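Linoleate 11-lipoxygenase (PDB 5FX8) oxidises linoleic and alpha-linolenic acids with molecular oxygen, using a catalytic manganese ion, to give 11S- and 13R-hydroperoxy fatty acids. Local coordinates at residues A[289-292]-A[293-297]; A[354-357]-A[358-362]. All blocks are in the same frame, centred on the assembly; numbering follows the deposited sequence.

Interaction 1 (A[289-292]-A[293-297]); sequences YHVL and FHTIP. With MN (manganese (II) ion), chain I.
The carbonyls of H290, V291 and L292 meet the amides of H294, T295 and I296 within helix 268-305, which carries H290 and H294, two of the manganese-binding histidines of the lipoxygenase fold. The turns are irregular. The amide of H294 makes two weak bonds, to the O atoms of H290 and V291, whereas I296 N reaches L292 O at 3.0 Å almost straight, at 171°. P297 has no amide hydrogen to give and adds to the kink.

Spaced four residues apart, H290 and H294 leave the helix side by side and point the same way, which lets both rings reach one ion. Their planes are 66° apart, and NE2 of H290 lies at the edge of the H294 ring, in its plane. H290 ND1 is hydrogen-bonded to Q287 O, which helps fix the ring's rotation and leaves NE2 to the metal. H478, N482 and the terminal V618 supply the remaining protein ligands, and a water completes the set.

The rings of Y289 and F293 meet obliquely, Y289 CE2 lying 3.6 Å from F293 CE1. F293 CG lies anti to its carbonyl carbon (chi1 -64°), which lays one face of the ring over H290 CA, toward the rim. L292 CD2 lies 3.8 Å from T295 OG1, a hydroxyl hydrogen-bonded to T80. At the manganese, the bond from H290 NE2 is 2.4 Å and that from H294 NE2 is 2.1 Å.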
# COMPACT_ATOMS: atom_id res chain seq x y z
N TYR A 289 -1.97 -4.20 -14.41
CA TYR A 289 -0.79 -5.00 -14.56
C TYR A 289 -0.21 -5.40 -13.21
O TYR A 289 0.37 -6.47 -13.12
CB TYR A 289 0.22 -4.24 -15.40
CG TYR A 289 1.48 -5.01 -15.67
CD1 TYR A 289 1.54 -5.95 -16.69
CD2 TYR A 289 2.61 -4.79 -14.92
CE1 TYR A 289 2.69 -6.64 -16.94
CE2 TYR A 289 3.77 -5.48 -15.16
CZ TYR A 289 3.81 -6.41 -16.18
OH TYR A 289 4.97 -7.11 -16.42
N HIS A 290 -0.36 -4.57 -12.16
CA HIS A 290 0.31 -4.96 -10.91
C HIS A 290 -0.33 -6.16 -10.23
O HIS A 290 0.24 -6.70 -9.28
CB HIS A 290 0.38 -3.80 -9.91
CG HIS A 290 -0.71 -3.80 -8.88
ND1 HIS A 290 -1.98 -3.37 -9.17
CD2 HIS A 290 -0.71 -4.12 -7.56
CE1 HIS A 290 -2.73 -3.45 -8.08
NE2 HIS A 290 -1.98 -3.91 -7.09
N VAL A 291 -1.51 -6.58 -10.69
CA VAL A 291 -2.06 -7.86 -10.27
C VAL A 291 -1.00 -8.95 -10.39
O VAL A 291 -0.87 -9.81 -9.52
CB VAL A 291 -3.32 -8.17 -11.09
CG1 VAL A 291 -3.89 -9.52 -10.75
CG2 VAL A 291 -4.31 -7.13 -10.82
N LEU A 292 -0.18 -8.86 -11.44
CA LEU A 292 0.90 -9.81 -11.64
C LEU A 292 2.00 -9.65 -10.58
O LEU A 292 2.60 -10.65 -10.16
CB LEU A 292 1.45 -9.65 -13.06
CG LEU A 292 0.52 -10.06 -14.21
CD1 LEU A 292 1.16 -9.78 -15.53
CD2 LEU A 292 0.35 -11.49 -14.14
N PHE A 293 2.26 -8.43 -10.13
CA PHE A 293 3.14 -8.27 -8.97
C PHE A 293 2.55 -8.96 -7.75
O PHE A 293 3.29 -9.27 -6.82
CB PHE A 293 3.39 -6.80 -8.60
CG PHE A 293 4.11 -5.99 -9.64
CD1 PHE A 293 4.42 -6.50 -10.88
CD2 PHE A 293 4.46 -4.67 -9.39
CE1 PHE A 293 5.06 -5.73 -11.82
CE2 PHE A 293 5.11 -3.91 -10.34
CZ PHE A 293 5.40 -4.44 -11.54
N HIS A 294 1.24 -9.19 -7.71
CA HIS A 294 0.72 -10.00 -6.62
C HIS A 294 0.83 -11.50 -6.91
O HIS A 294 1.27 -12.26 -6.05
CB HIS A 294 -0.73 -9.61 -6.32
CG HIS A 294 -0.89 -8.37 -5.50
ND1 HIS A 294 -0.74 -8.37 -4.13
CD2 HIS A 294 -1.19 -7.10 -5.84
CE1 HIS A 294 -0.94 -7.15 -3.67
NE2 HIS A 294 -1.21 -6.36 -4.69
N THR A 295 0.48 -11.94 -8.11
CA THR A 295 0.28 -13.36 -8.36
C THR A 295 1.56 -14.12 -8.70
O THR A 295 1.61 -15.33 -8.46
CB THR A 295 -0.77 -13.59 -9.46
OG1 THR A 295 -0.44 -12.89 -10.67
CG2 THR A 295 -2.09 -13.12 -9.00
N ILE A 296 2.61 -13.49 -9.21
CA ILE A 296 3.86 -14.24 -9.42
C ILE A 296 4.55 -14.58 -8.09
O ILE A 296 5.01 -15.72 -7.91
CB ILE A 296 4.81 -13.47 -10.36
CG1 ILE A 296 4.05 -13.04 -11.60
CG2 ILE A 296 5.95 -14.34 -10.78
CD1 ILE A 296 3.45 -14.15 -12.27
N PRO A 297 4.67 -13.64 -7.14
CA PRO A 297 5.15 -14.06 -5.81
C PRO A 297 4.30 -15.14 -5.18
O PRO A 297 4.87 -16.09 -4.64
CB PRO A 297 5.11 -12.76 -5.00
CG PRO A 297 5.22 -11.72 -5.96
CD PRO A 297 4.57 -12.18 -7.21
MN MN I . -1.55 -4.26 -4.71
O HOH W 1 -3.95 -4.32 -5.14

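Interaction 2 (A[354-357]-A[358-362]); sequences AIDF and PGSVY
F357 and P358 dominate this local contact within helix 351-363, with S360 as its polar member. P358 has no amide hydrogen to offer, so its ring CD faces the A354 carbonyl, and the helix is kinked there. Two residues on, regular bonding resumes: S360 N donates to D356 O and V361 N to F357 O, each at 3.0 Å.

With CG anti to the backbone N (chi1 -176°), the F357 side chain swings out so that one face of its ring receives the CG2 methyl of V361. This CH-pi contact places the methyl 4.0 Å from the ring centroid, toward the rim, and valine's branching suits it, CG2 lying over the ring while CG1 is directed to the neighbouring helix.

The hydroxyl of S360 folds back beside its own backbone N and lies 3.0 Å from D356 O, with D356 OD2 also close, and it has weak hydrogen bonds with Y219 and K222. D356 OD2 has stronger partners outside, a salt bridge to K222 and a hydrogen bond to Y223. On the apolar side A354, F357 and V361 lean on helix 268-305, through M288, Y289 and L292, while I355 packs on loop residues L77 and F337.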
# COMPACT_ATOMS: atom_id res chain seq x y z
N ALA A 354 -11.08 -4.62 -16.43
CA ALA A 354 -9.95 -4.62 -15.51
C ALA A 354 -9.45 -6.03 -15.20
O ALA A 354 -8.25 -6.27 -15.20
CB ALA A 354 -10.33 -3.92 -14.20
N ILE A 355 -10.37 -6.96 -14.91
CA ILE A 355 -9.96 -8.32 -14.58
C ILE A 355 -9.46 -9.04 -15.82
O ILE A 355 -8.59 -9.90 -15.74
CB ILE A 355 -11.11 -9.08 -13.88
CG1 ILE A 355 -11.21 -8.67 -12.42
CG2 ILE A 355 -10.90 -10.57 -13.87
CD1 ILE A 355 -10.04 -9.11 -11.65
N ASP A 356 -9.99 -8.70 -17.00
CA ASP A 356 -9.52 -9.37 -18.22
C ASP A 356 -8.08 -8.98 -18.56
O ASP A 356 -7.34 -9.79 -19.14
CB ASP A 356 -10.48 -9.07 -19.37
CG ASP A 356 -9.94 -9.48 -20.75
OD1 ASP A 356 -10.04 -10.68 -21.09
OD2 ASP A 356 -9.48 -8.59 -21.51
N PHE A 357 -7.64 -7.78 -18.18
CA PHE A 357 -6.33 -7.34 -18.66
C PHE A 357 -5.14 -8.18 -18.17
O PHE A 357 -4.32 -8.58 -19.02
CB PHE A 357 -6.17 -5.86 -18.31
CG PHE A 357 -4.92 -5.28 -18.84
CD1 PHE A 357 -4.82 -4.94 -20.17
CD2 PHE A 357 -3.84 -5.10 -18.01
CE1 PHE A 357 -3.67 -4.41 -20.66
CE2 PHE A 357 -2.69 -4.57 -18.50
CZ PHE A 357 -2.60 -4.23 -19.83
N PRO A 358 -4.94 -8.46 -16.88
CA PRO A 358 -3.77 -9.28 -16.50
C PRO A 358 -3.79 -10.70 -17.03
O PRO A 358 -2.72 -11.30 -17.23
CB PRO A 358 -3.81 -9.26 -14.97
CG PRO A 358 -5.23 -8.92 -14.65
CD PRO A 358 -5.64 -7.96 -15.68
N GLY A 359 -4.97 -11.28 -17.23
CA GLY A 359 -5.05 -12.56 -17.90
C GLY A 359 -4.66 -12.48 -19.36
O GLY A 359 -4.05 -13.41 -19.88
N SER A 360 -5.03 -11.41 -20.06
CA SER A 360 -4.56 -11.22 -21.43
C SER A 360 -3.05 -11.07 -21.49
O SER A 360 -2.41 -11.61 -22.40
CB SER A 360 -5.17 -9.99 -22.06
OG SER A 360 -6.56 -10.06 -22.06
N VAL A 361 -2.48 -10.29 -20.58
CA VAL A 361 -1.03 -10.17 -20.52
C VAL A 361 -0.41 -11.54 -20.33
O VAL A 361 0.49 -11.93 -21.08
CB VAL A 361 -0.63 -9.20 -19.40
CG1 VAL A 361 0.87 -9.12 -19.27
CG2 VAL A 361 -1.19 -7.84 -19.69
N TYR A 362 -0.90 -12.29 -19.35
CA TYR A 362 -0.33 -13.59 -19.04
C TYR A 362 -0.49 -14.55 -20.20
O TYR A 362 0.40 -15.36 -20.49
CB TYR A 362 -1.00 -14.16 -17.79
CG TYR A 362 -0.17 -15.19 -17.07
CD1 TYR A 362 1.00 -14.84 -16.42
CD2 TYR A 362 -0.57 -16.51 -17.03
CE1 TYR A 362 1.76 -15.79 -15.77
CE2 TYR A 362 0.16 -17.45 -16.38
CZ TYR A 362 1.32 -17.10 -15.76
OH TYR A 362 2.02 -18.08 -15.13

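Interactions 1 and 2 lie on two different helices, 268-305 and 351-363, whose flanks pack together, with centres 11 Å apart. V361 is shared by the two: its CG1 lies 3.8 Å from L292 CD1 and 3.9 Å from Y289 CE1. L292 also reaches Y362, its CD2 lying 4.1 Å from Y362 CD1. V291 CB touches P358 CB at 4.1 Å, so the kinked turn of 358-362 backs directly onto the residue next to H290. The manganese belongs to interaction 1 alone; the P358 side chain is about 12 Å from it and about 8 Å from that of H290, which puts interaction 2 in a layer behind the metal-binding helix.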